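Local atomic coordinates of putative transcriptional regulator (MarR/EmrR family) (Acinetobacter sp. ADP1, PDB entry 3NRV), a protein that probably binds DNA as a homodimeric transcriptional regulator of the MarR/EmrR family, using a winged helix-turn-helix domain. Residues S47-A52 and I98-M103; M40-I45 and E79-I84; Q34-G39 and Y108-D113. All coordinates share one frame; numbering follows the deposited sequence.

From the N terminus, the chain leaves helix 13-36 through residues 34-39, then runs along helix 40-51, to which later parts of the chain return in contacts 2 and 1. Contact 2 closes the loop holding helices 57-64 and 68-80 when residues 79-84 come back beside residues 40-45. Contact 1 closes a longer loop when the second wing strand, in residues 98-103, reaches residues 47-52, and because its segments alternate with those of contact 2, the two cross. Contact 3 encloses both, bringing helix 102-122 against the end of helix 13-36. Trp43 of contact 2 bears on Ala111 of contact 3, and Leu49 of contact 1 on Ile84 of contact 2, so the contacts join through helix 40-51 the wing, helix 13-36 and helix 102-122.

Contact 1 of 3, residues S47-A52 and I98-M103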
loop_
_atom_site.group_PDB
_atom_site.type_symbol
_atom_site.label_atom_id
_atom_site.label_comp_id
_atom_site.label_asym_id
_atom_site.label_seq_id
_atom_site.Cartn_x
_atom_site.Cartn_y
_atom_site.Cartn_z
ATOM N N SER C 47 -7.324 -10.304 -5.653
ATOM C CA SER C 47 -8.233 -9.415 -6.364
ATOM C C SER C 47 -7.698 -9.077 -7.767
ATOM O O SER C 47 -8.464 -8.955 -8.731
ATOM C CB SER C 47 -8.514 -8.155 -5.540
ATOM O OG SER C 47 -9.209 -7.201 -6.320
ATOM N N VAL C 48 -6.381 -8.955 -7.893
ATOM C CA VAL C 48 -5.781 -8.747 -9.223
ATOM C C VAL C 48 -5.976 -9.982 -10.102
ATOM O O VAL C 48 -6.370 -9.870 -11.252
ATOM C CB VAL C 48 -4.282 -8.379 -9.173
ATOM C CG1 VAL C 48 -3.660 -8.419 -10.585
ATOM C CG2 VAL C 48 -4.107 -7.004 -8.562
ATOM N N LEU C 49 -5.744 -11.166 -9.546
ATOM C CA LEU C 49 -5.900 -12.402 -10.308
ATOM C C LEU C 49 -7.348 -12.609 -10.785
ATOM O O LEU C 49 -7.587 -13.182 -11.847
ATOM C CB LEU C 49 -5.416 -13.608 -9.495
ATOM C CG LEU C 49 -3.930 -13.613 -9.102
ATOM C CD1 LEU C 49 -3.585 -14.793 -8.273
ATOM C CD2 LEU C 49 -3.075 -13.605 -10.365
ATOM N N SER C 50 -8.326 -12.123 -10.032
ATOM C CA SER C 50 -9.706 -12.347 -10.454
ATOM C C SER C 50 -10.073 -11.457 -11.643
ATOM O O SER C 50 -11.043 -11.725 -12.346
ATOM C CB SER C 50 -10.680 -12.087 -9.303
ATOM O OG SER C 50 -10.913 -10.699 -9.179
ATOM N N SER C 51 -9.297 -10.394 -11.851
ATOM C CA SER C 51 -9.661 -9.301 -12.751
ATOM C C SER C 51 -8.939 -9.389 -14.077
ATOM O O SER C 51 -9.394 -8.859 -15.086
ATOM C CB SER C 51 -9.271 -7.954 -12.128
ATOM O OG SER C 51 -10.096 -7.606 -11.033
ATOM N N ALA C 52 -7.785 -10.028 -14.076
ATOM C CA ALA C 52 -6.924 -9.916 -15.230
ATOM C C ALA C 52 -6.493 -11.255 -15.763
ATOM O O ALA C 52 -6.558 -12.286 -15.084
ATOM C CB ALA C 52 -5.708 -9.035 -14.917
ATOM N N ILE C 98 -0.033 -16.834 -13.396
ATOM C CA ILE C 98 -0.538 -17.233 -12.081
ATOM C C ILE C 98 -2.071 -17.216 -12.161
ATOM O O ILE C 98 -2.654 -16.238 -12.646
ATOM C CB ILE C 98 -0.076 -16.254 -10.990
ATOM C CG1 ILE C 98 1.461 -16.086 -11.006
ATOM C CG2 ILE C 98 -0.605 -16.684 -9.591
ATOM C CD1 ILE C 98 2.213 -17.384 -10.680
ATOM N N ASN C 99 -2.720 -18.285 -11.709
ATOM C CA ASN C 99 -4.187 -18.345 -11.701
ATOM C C ASN C 99 -4.748 -18.705 -10.327
ATOM O O ASN C 99 -4.144 -19.475 -9.585
ATOM C CB ASN C 99 -4.712 -19.412 -12.670
ATOM C CG ASN C 99 -4.298 -19.179 -14.108
ATOM O OD1 ASN C 99 -4.170 -18.050 -14.574
ATOM N ND2 ASN C 99 -4.116 -20.268 -14.829
ATOM N N LEU C 100 -5.935 -18.192 -10.018
ATOM C CA LEU C 100 -6.663 -18.645 -8.830
ATOM C C LEU C 100 -7.042 -20.117 -8.994
ATOM O O LEU C 100 -7.383 -20.549 -10.086
ATOM C CB LEU C 100 -7.945 -17.824 -8.648
ATOM C CG LEU C 100 -7.755 -16.337 -8.347
ATOM C CD1 LEU C 100 -9.077 -15.591 -8.415
ATOM C CD2 LEU C 100 -7.111 -16.189 -6.976
ATOM N N THR C 101 -6.962 -20.895 -7.930
ATOM C CA THR C 101 -7.549 -22.232 -7.969
ATOM C C THR C 101 -9.066 -22.059 -7.806
ATOM O O THR C 101 -9.556 -20.930 -7.658
ATOM C CB THR C 101 -7.050 -23.072 -6.822
ATOM O OG1 THR C 101 -7.337 -22.380 -5.599
ATOM C CG2 THR C 101 -5.522 -23.323 -6.940
ATOM N N GLU C 102 -9.814 -23.158 -7.824
ATOM C CA GLU C 102 -11.245 -23.067 -7.534
ATOM C C GLU C 102 -11.477 -22.481 -6.133
ATOM O O GLU C 102 -12.375 -21.669 -5.938
ATOM C CB GLU C 102 -11.942 -24.429 -7.667
ATOM C CG GLU C 102 -13.470 -24.322 -7.733
ATOM C CD GLU C 102 -14.172 -25.683 -7.796
ATOM O OE1 GLU C 102 -15.277 -25.761 -8.386
ATOM O OE2 GLU C 102 -13.621 -26.672 -7.257
HETATM N N MSE C 103 -10.659 -22.877 -5.164
HETATM C CA MSE C 103 -10.778 -22.299 -3.822
HETATM C C MSE C 103 -10.430 -20.808 -3.781
HETATM O O MSE C 103 -11.054 -20.043 -3.052
HETATM C CB MSE C 103 -9.948 -23.064 -2.787
HETATM C CG MSE C 103 -10.149 -22.533 -1.369
HETATM SE SE MSE C 103 -9.474 -23.702 0.067
HETATM C CE MSE C 103 -8.771 -25.137 -1.026
HETATM O O HOH W 1 -7.141 -16.554 -12.082
#
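Leu49, near the end of helix 40-51, pushes its side chain against Ile98 and Leu100 of strand 97-100, and this apolar packing makes up most of the contact. With CG turned away from its own carbonyl carbon (chi1 -62°), Leu49 sends its two methyl groups toward the strand. CD1 of Leu49 meets the branch methyl CG2 of Ile98 at 3.8 Å, while CD2 of Leu49 lies 3.5 Å from the backbone O of Ile98. The rest of the Ile98 side chain leads away from the helix. Leu100 comes in nearer the helix backbone: its CG is 3.8 Å from CB of Leu49, and its two methyls part there, CD2 going toward CD1 of Leu49 and CD1 reaching the next residue, 3.9 Å from CA of Ser50. The fork of Leu100 therefore straddles the helix surface at Leu49 and Ser50.

The polar link is made by water, with no direct hydrogen bond. One water accepts from N of Leu100 at 2.9 Å and donates a weak bond to O of Leu49 at 3.4 Å, a loose bridge from the helix to the strand backbone.

Helix and strand run almost at right angles, at 94°, with their axes 7.9 Å apart at closest. Ile84 of the partner strand and Ile60 of helix 57-64 also touch Leu49. Just beyond the strand, Thr101 N-caps helix 102-122 through its OG1 and N of Gly104. A two-stranded wing whose second strand packs on the helix preceding the helix-turn-helix pair is characteristic of the winged-helix fold of MarR proteins.

Contact 2 of 3, residues M40-I45 and E79-I84; sequences MTEWRI and EEKKYI
Glu42 and Lys81 reach toward each other across some distance and meet in a salt bridge, the one close contact between these segments. The chain enters at Glu79, in the last turn of helix 68-80, whose carbonyl O accepts a hydrogen bond from N of Lys82 at 3.0 Å.

Lys81 follows the helix end. Its chain is extended beyond CG, and it comes up to the carboxylate of Glu42 with the two side chains crossing at about a right angle. NZ of Lys81 donates to the syn lone pair of OE2 of Glu42, at 3.0 Å, and more weakly to OE1 of Glu42 at 3.2 Å, so that one ammonium group faces both oxygens. CE of Lys81 also lies 3.3 Å from OE2 of Glu42. The firmer hold on the carboxylate comes from the start of its own helix: OE1 of Glu42 accepts the N-H of Gly39, the N-cap residue. The bond is the one an N3 glutamate makes in a capping box; glycine has no side chain to return the other. Lysine and helix start together would be expected to stabilise the negative charge.

Lys82 leaves the helix with positive phi, 69°, closing a Schellman motif, and its O accepts from OG1 of Thr101. The ring of Tyr83 lies against the turn, with O of Lys81 4.0 Å above one face, offset toward the rim; the ring also packs on Ile38 and Leu107. Ile84, buried, opens the first strand of the wing.

The Schellman turn thus carries the chain from helix 68-80, probably the DNA-recognition helix as in other MarR proteins, into the wing of the winged helix-turn-helix, and the salt bridge links that turn to the first turn of helix 40-51.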
loop_
_atom_site.group_PDB
_atom_site.type_symbol
_atom_site.label_atom_id
_atom_site.label_comp_id
_atom_site.label_asym_id
_atom_site.label_seq_id
_atom_site.Cartn_x
_atom_site.Cartn_y
_atom_site.Cartn_z
HETATM N N MSE C 40 -3.646 -8.569 4.049
HETATM C CA MSE C 40 -4.070 -7.552 3.085
HETATM C C MSE C 40 -3.357 -7.751 1.744
HETATM O O MSE C 40 -3.943 -7.619 0.667
HETATM C CB MSE C 40 -3.760 -6.148 3.665
HETATM C CG MSE C 40 -3.852 -4.976 2.646
HETATM SE SE MSE C 40 -5.707 -5.011 1.944
HETATM C CE MSE C 40 -5.895 -3.159 1.363
ATOM N N THR C 41 -2.075 -8.073 1.800
ATOM C CA THR C 41 -1.321 -8.237 0.561
ATOM C C THR C 41 -1.767 -9.475 -0.220
ATOM O O THR C 41 -1.880 -9.446 -1.448
ATOM C CB THR C 41 0.192 -8.225 0.814
ATOM O OG1 THR C 41 0.554 -6.935 1.329
ATOM C CG2 THR C 41 0.953 -8.493 -0.487
ATOM N N GLU C 42 -2.050 -10.559 0.492
ATOM C CA GLU C 42 -2.690 -11.714 -0.146
ATOM C C GLU C 42 -3.984 -11.315 -0.858
ATOM O O GLU C 42 -4.206 -11.693 -2.020
ATOM C CB GLU C 42 -2.942 -12.819 0.892
ATOM C CG GLU C 42 -1.618 -13.470 1.300
ATOM C CD GLU C 42 -1.744 -14.468 2.435
ATOM O OE1 GLU C 42 -2.501 -14.223 3.385
ATOM O OE2 GLU C 42 -1.065 -15.504 2.373
ATOM N N TRP C 43 -4.838 -10.573 -0.157
ATOM C CA TRP C 43 -6.099 -10.088 -0.741
ATOM C C TRP C 43 -5.862 -9.221 -1.996
ATOM O O TRP C 43 -6.530 -9.390 -3.006
ATOM C CB TRP C 43 -6.958 -9.311 0.291
ATOM C CG TRP C 43 -8.034 -8.567 -0.410
ATOM C CD1 TRP C 43 -8.139 -7.216 -0.584
ATOM C CD2 TRP C 43 -9.110 -9.155 -1.152
ATOM N NE1 TRP C 43 -9.243 -6.927 -1.364
ATOM C CE2 TRP C 43 -9.847 -8.094 -1.725
ATOM C CE3 TRP C 43 -9.524 -10.469 -1.369
ATOM C CZ2 TRP C 43 -10.985 -8.319 -2.495
ATOM C CZ3 TRP C 43 -10.657 -10.684 -2.137
ATOM C CH2 TRP C 43 -11.369 -9.614 -2.690
ATOM N N ARG C 44 -4.914 -8.289 -1.933
ATOM C CA ARG C 44 -4.641 -7.434 -3.088
ATOM C C ARG C 44 -4.293 -8.270 -4.323
ATOM O O ARG C 44 -4.737 -7.998 -5.438
ATOM C CB ARG C 44 -3.510 -6.426 -2.776
ATOM C CG ARG C 44 -3.861 -5.427 -1.637
ATOM C CD ARG C 44 -2.698 -4.453 -1.359
ATOM N NE ARG C 44 -2.487 -3.563 -2.510
ATOM C CZ ARG C 44 -1.357 -2.899 -2.770
ATOM N NH1 ARG C 44 -0.310 -3.031 -1.974
ATOM N NH2 ARG C 44 -1.281 -2.104 -3.841
ATOM N N ILE C 45 -3.501 -9.310 -4.119
ATOM C CA ILE C 45 -3.104 -10.145 -5.238
ATOM C C ILE C 45 -4.260 -11.005 -5.770
ATOM O O ILE C 45 -4.463 -11.103 -6.973
ATOM C CB ILE C 45 -1.903 -11.015 -4.862
ATOM C CG1 ILE C 45 -0.669 -10.109 -4.779
ATOM C CG2 ILE C 45 -1.699 -12.094 -5.901
ATOM C CD1 ILE C 45 0.557 -10.774 -4.175
ATOM N N GLU C 79 0.260 -20.122 -3.096
ATOM C CA GLU C 79 0.379 -21.468 -3.647
ATOM C C GLU C 79 0.338 -22.526 -2.540
ATOM O O GLU C 79 -0.331 -23.544 -2.680
ATOM C CB GLU C 79 1.672 -21.626 -4.453
ATOM C CG GLU C 79 1.703 -22.909 -5.282
ATOM C CD GLU C 79 3.110 -23.240 -5.802
ATOM O OE1 GLU C 79 4.077 -23.198 -5.012
ATOM O OE2 GLU C 79 3.233 -23.559 -6.998
ATOM N N GLU C 80 1.064 -22.288 -1.454
ATOM C CA GLU C 80 1.083 -23.203 -0.302
ATOM C C GLU C 80 -0.307 -23.332 0.323
ATOM O O GLU C 80 -0.670 -24.399 0.803
ATOM C CB GLU C 80 2.062 -22.717 0.772
ATOM C CG GLU C 80 3.533 -22.826 0.382
ATOM C CD GLU C 80 4.450 -21.926 1.218
ATOM O OE1 GLU C 80 4.031 -21.456 2.304
ATOM O OE2 GLU C 80 5.599 -21.694 0.780
ATOM N N LYS C 81 -1.062 -22.235 0.340
ATOM C CA LYS C 81 -2.415 -22.238 0.913
ATOM C C LYS C 81 -3.456 -22.747 -0.073
ATOM O O LYS C 81 -4.648 -22.835 0.252
ATOM C CB LYS C 81 -2.800 -20.841 1.392
ATOM C CG LYS C 81 -2.004 -20.359 2.598
ATOM C CD LYS C 81 -2.357 -18.913 2.926
ATOM C CE LYS C 81 -1.409 -18.334 3.969
ATOM N NZ LYS C 81 -2.033 -17.156 4.636
ATOM N N LYS C 82 -2.994 -23.057 -1.284
ATOM C CA LYS C 82 -3.812 -23.654 -2.338
ATOM C C LYS C 82 -4.858 -22.700 -2.897
ATOM O O LYS C 82 -5.894 -23.141 -3.427
ATOM C CB LYS C 82 -4.455 -24.969 -1.874
ATOM C CG LYS C 82 -3.452 -25.976 -1.322
ATOM C CD LYS C 82 -4.069 -27.350 -1.181
ATOM C CE LYS C 82 -3.115 -28.311 -0.486
ATOM N NZ LYS C 82 -1.767 -28.284 -1.123
ATOM N N TYR C 83 -4.583 -21.400 -2.785
ATOM C CA TYR C 83 -5.424 -20.372 -3.412
ATOM C C TYR C 83 -5.067 -20.050 -4.860
ATOM O O TYR C 83 -5.901 -19.533 -5.624
ATOM C CB TYR C 83 -5.357 -19.074 -2.609
ATOM C CG TYR C 83 -6.053 -19.168 -1.269
ATOM C CD1 TYR C 83 -7.382 -19.555 -1.192
ATOM C CD2 TYR C 83 -5.391 -18.866 -0.095
ATOM C CE1 TYR C 83 -8.037 -19.644 0.028
ATOM C CE2 TYR C 83 -6.048 -18.946 1.145
ATOM C CZ TYR C 83 -7.370 -19.334 1.187
ATOM O OH TYR C 83 -8.040 -19.429 2.381
ATOM N N ILE C 84 -3.810 -20.282 -5.217
ATOM C CA ILE C 84 -3.353 -20.021 -6.578
ATOM C C ILE C 84 -2.574 -21.212 -7.089
ATOM O O ILE C 84 -2.151 -22.072 -6.320
ATOM C CB ILE C 84 -2.481 -18.717 -6.703
ATOM C CG1 ILE C 84 -1.109 -18.882 -6.025
ATOM C CG2 ILE C 84 -3.216 -17.518 -6.139
ATOM C CD1 ILE C 84 -0.005 -19.493 -6.957
#

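Contact 3 of 3, residues Q34-G39 and Y108-D113; sequences QKFGIG and YEVASD
Where helix 13-36 ends and the chain turns into the winged-helix part of the MarR fold, Phe36 lays its ring against Ala111 and Val110 of helix 102-122. With chi1 at -68°, CG sits beside the backbone N of Phe36, and the ring extends across to helix 102-122. The methyl group of Ala111 sits squarely over one face in a CH-pi contact: CB of Ala111 is 3.8 Å from the centroid of the Phe36 ring and only 6° off its normal. CA of Ala111 lies over the same face, toward its outer rim, 3.6 Å from CZ of Phe36. A small residue here lets the ring come close to the helix backbone.

Val110 meets the ring at its outer end. CG2 of Val110 touches CE1 of Phe36 at 3.8 Å, the two side chains crossing at a slant, and O of Val110 lies obliquely to the ring, also 3.8 Å from CZ of Phe36. No hydrogen bond joins the segments; the contact is mainly apolar.

In the winged-helix topology this joins helix 13-36, which precedes the winged-helix core, to helix 102-122, which follows the wing. Trp43 of helix 40-51 meets Ala111 from another side, its CZ3 3.5 Å from CB of Ala111, so that this methyl lies between the two aromatic residues. Past Phe36 the chain swings round at Gly37, with positive phi (70°), and buries Ile38 against Trp43 and Leu107, before Gly39 takes the N-cap position of helix 40-51. The other side of helix 102-122 faces the dimer partner: Lys6 of the second subunit forms a salt bridge with Asp113 and a hydrogen bond to O of Glu109.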
loop_
_atom_site.group_PDB
_atom_site.type_symbol
_atom_site.label_atom_id
_atom_site.label_comp_id
_atom_site.label_asym_id
_atom_site.label_seq_id
_atom_site.Cartn_x
_atom_site.Cartn_y
_atom_site.Cartn_z
ATOM N N GLN C 34 -8.709 -11.455 10.296
ATOM C CA GLN C 34 -9.716 -11.926 11.248
ATOM C C GLN C 34 -10.941 -12.507 10.560
ATOM O O GLN C 34 -11.580 -13.421 11.083
ATOM C CB GLN C 34 -10.131 -10.791 12.191
ATOM C CG GLN C 34 -9.029 -10.439 13.187
ATOM C CD GLN C 34 -9.471 -9.433 14.233
ATOM O OE1 GLN C 34 -10.474 -8.739 14.061
ATOM N NE2 GLN C 34 -8.711 -9.344 15.327
ATOM N N LYS C 35 -11.275 -11.976 9.390
ATOM C CA LYS C 35 -12.485 -12.387 8.718
ATOM C C LYS C 35 -12.268 -13.552 7.755
ATOM O O LYS C 35 -13.148 -14.398 7.598
ATOM C CB LYS C 35 -13.105 -11.203 7.989
ATOM C CG LYS C 35 -14.520 -11.424 7.550
ATOM C CD LYS C 35 -15.247 -10.101 7.443
ATOM C CE LYS C 35 -16.754 -10.271 7.604
ATOM N NZ LYS C 35 -17.134 -10.704 8.985
ATOM N N PHE C 36 -11.098 -13.612 7.122
ATOM C CA PHE C 36 -10.897 -14.537 6.005
ATOM C C PHE C 36 -9.640 -15.335 6.136
ATOM O O PHE C 36 -9.353 -16.178 5.296
ATOM C CB PHE C 36 -10.900 -13.795 4.642
ATOM C CG PHE C 36 -12.234 -13.239 4.295
ATOM C CD1 PHE C 36 -13.258 -14.087 3.903
ATOM C CD2 PHE C 36 -12.497 -11.891 4.426
ATOM C CE1 PHE C 36 -14.505 -13.597 3.627
ATOM C CE2 PHE C 36 -13.747 -11.394 4.164
ATOM C CZ PHE C 36 -14.759 -12.251 3.756
ATOM N N GLY C 37 -8.864 -15.052 7.170
ATOM C CA GLY C 37 -7.628 -15.776 7.375
ATOM C C GLY C 37 -6.521 -15.494 6.373
ATOM O O GLY C 37 -5.619 -16.308 6.224
ATOM N N ILE C 38 -6.576 -14.351 5.685
ATOM C CA ILE C 38 -5.483 -13.968 4.780
ATOM C C ILE C 38 -5.054 -12.541 5.101
ATOM O O ILE C 38 -5.825 -11.782 5.666
ATOM C CB ILE C 38 -5.932 -14.028 3.300
ATOM C CG1 ILE C 38 -7.196 -13.184 3.104
ATOM C CG2 ILE C 38 -6.211 -15.457 2.886
ATOM C CD1 ILE C 38 -7.569 -12.949 1.652
ATOM N N GLY C 39 -3.830 -12.174 4.752
ATOM C CA GLY C 39 -3.375 -10.805 4.948
ATOM C C GLY C 39 -3.861 -9.869 3.853
ATOM O O GLY C 39 -4.426 -10.310 2.842
ATOM N N TYR C 108 -12.393 -15.248 -3.441
ATOM C CA TYR C 108 -12.649 -13.946 -4.040
ATOM C C TYR C 108 -14.138 -13.620 -4.006
ATOM O O TYR C 108 -14.545 -12.499 -3.700
ATOM C CB TYR C 108 -12.126 -13.871 -5.479
ATOM C CG TYR C 108 -12.445 -12.542 -6.100
ATOM C CD1 TYR C 108 -11.664 -11.422 -5.838
ATOM C CD2 TYR C 108 -13.566 -12.393 -6.917
ATOM C CE1 TYR C 108 -11.984 -10.181 -6.386
ATOM C CE2 TYR C 108 -13.890 -11.169 -7.471
ATOM C CZ TYR C 108 -13.099 -10.070 -7.210
ATOM O OH TYR C 108 -13.440 -8.867 -7.778
ATOM N N GLU C 109 -14.944 -14.621 -4.346
ATOM C CA GLU C 109 -16.390 -14.486 -4.378
ATOM C C GLU C 109 -16.888 -14.003 -3.019
ATOM O O GLU C 109 -17.622 -13.029 -2.943
ATOM C CB GLU C 109 -17.019 -15.838 -4.737
ATOM C CG GLU C 109 -18.548 -15.854 -4.793
ATOM C CD GLU C 109 -19.104 -17.263 -5.046
ATOM O OE1 GLU C 109 -18.304 -18.212 -5.262
ATOM O OE2 GLU C 109 -20.341 -17.424 -5.025
ATOM N N VAL C 110 -16.466 -14.660 -1.942
ATOM C CA VAL C 110 -16.931 -14.253 -0.619
ATOM C C VAL C 110 -16.253 -12.995 -0.046
ATOM O O VAL C 110 -16.899 -12.217 0.649
ATOM C CB VAL C 110 -16.933 -15.429 0.418
ATOM C CG1 VAL C 110 -17.800 -16.593 -0.086
ATOM C CG2 VAL C 110 -15.513 -15.901 0.741
ATOM N N ALA C 111 -14.966 -12.788 -0.315
ATOM C CA ALA C 111 -14.262 -11.645 0.282
ATOM C C ALA C 111 -14.499 -10.344 -0.483
ATOM O O ALA C 111 -14.312 -9.257 0.069
ATOM C CB ALA C 111 -12.758 -11.916 0.400
ATOM N N SER C 112 -14.898 -10.439 -1.751
ATOM C CA SER C 112 -15.083 -9.222 -2.541
ATOM C C SER C 112 -16.226 -8.371 -1.973
ATOM O O SER C 112 -16.168 -7.147 -2.005
ATOM C CB SER C 112 -15.282 -9.537 -4.030
ATOM O OG SER C 112 -16.358 -10.425 -4.231
ATOM N N ASP C 113 -17.246 -9.012 -1.407
ATOM C CA ASP C 113 -18.335 -8.262 -0.771
ATOM C C ASP C 113 -17.833 -7.380 0.374
ATOM O O ASP C 113 -18.271 -6.244 0.549
ATOM C CB ASP C 113 -19.382 -9.222 -0.230
ATOM C CG ASP C 113 -19.912 -10.150 -1.294
ATOM O OD1 ASP C 113 -20.235 -9.651 -2.388
ATOM O OD2 ASP C 113 -19.998 -11.368 -1.041
#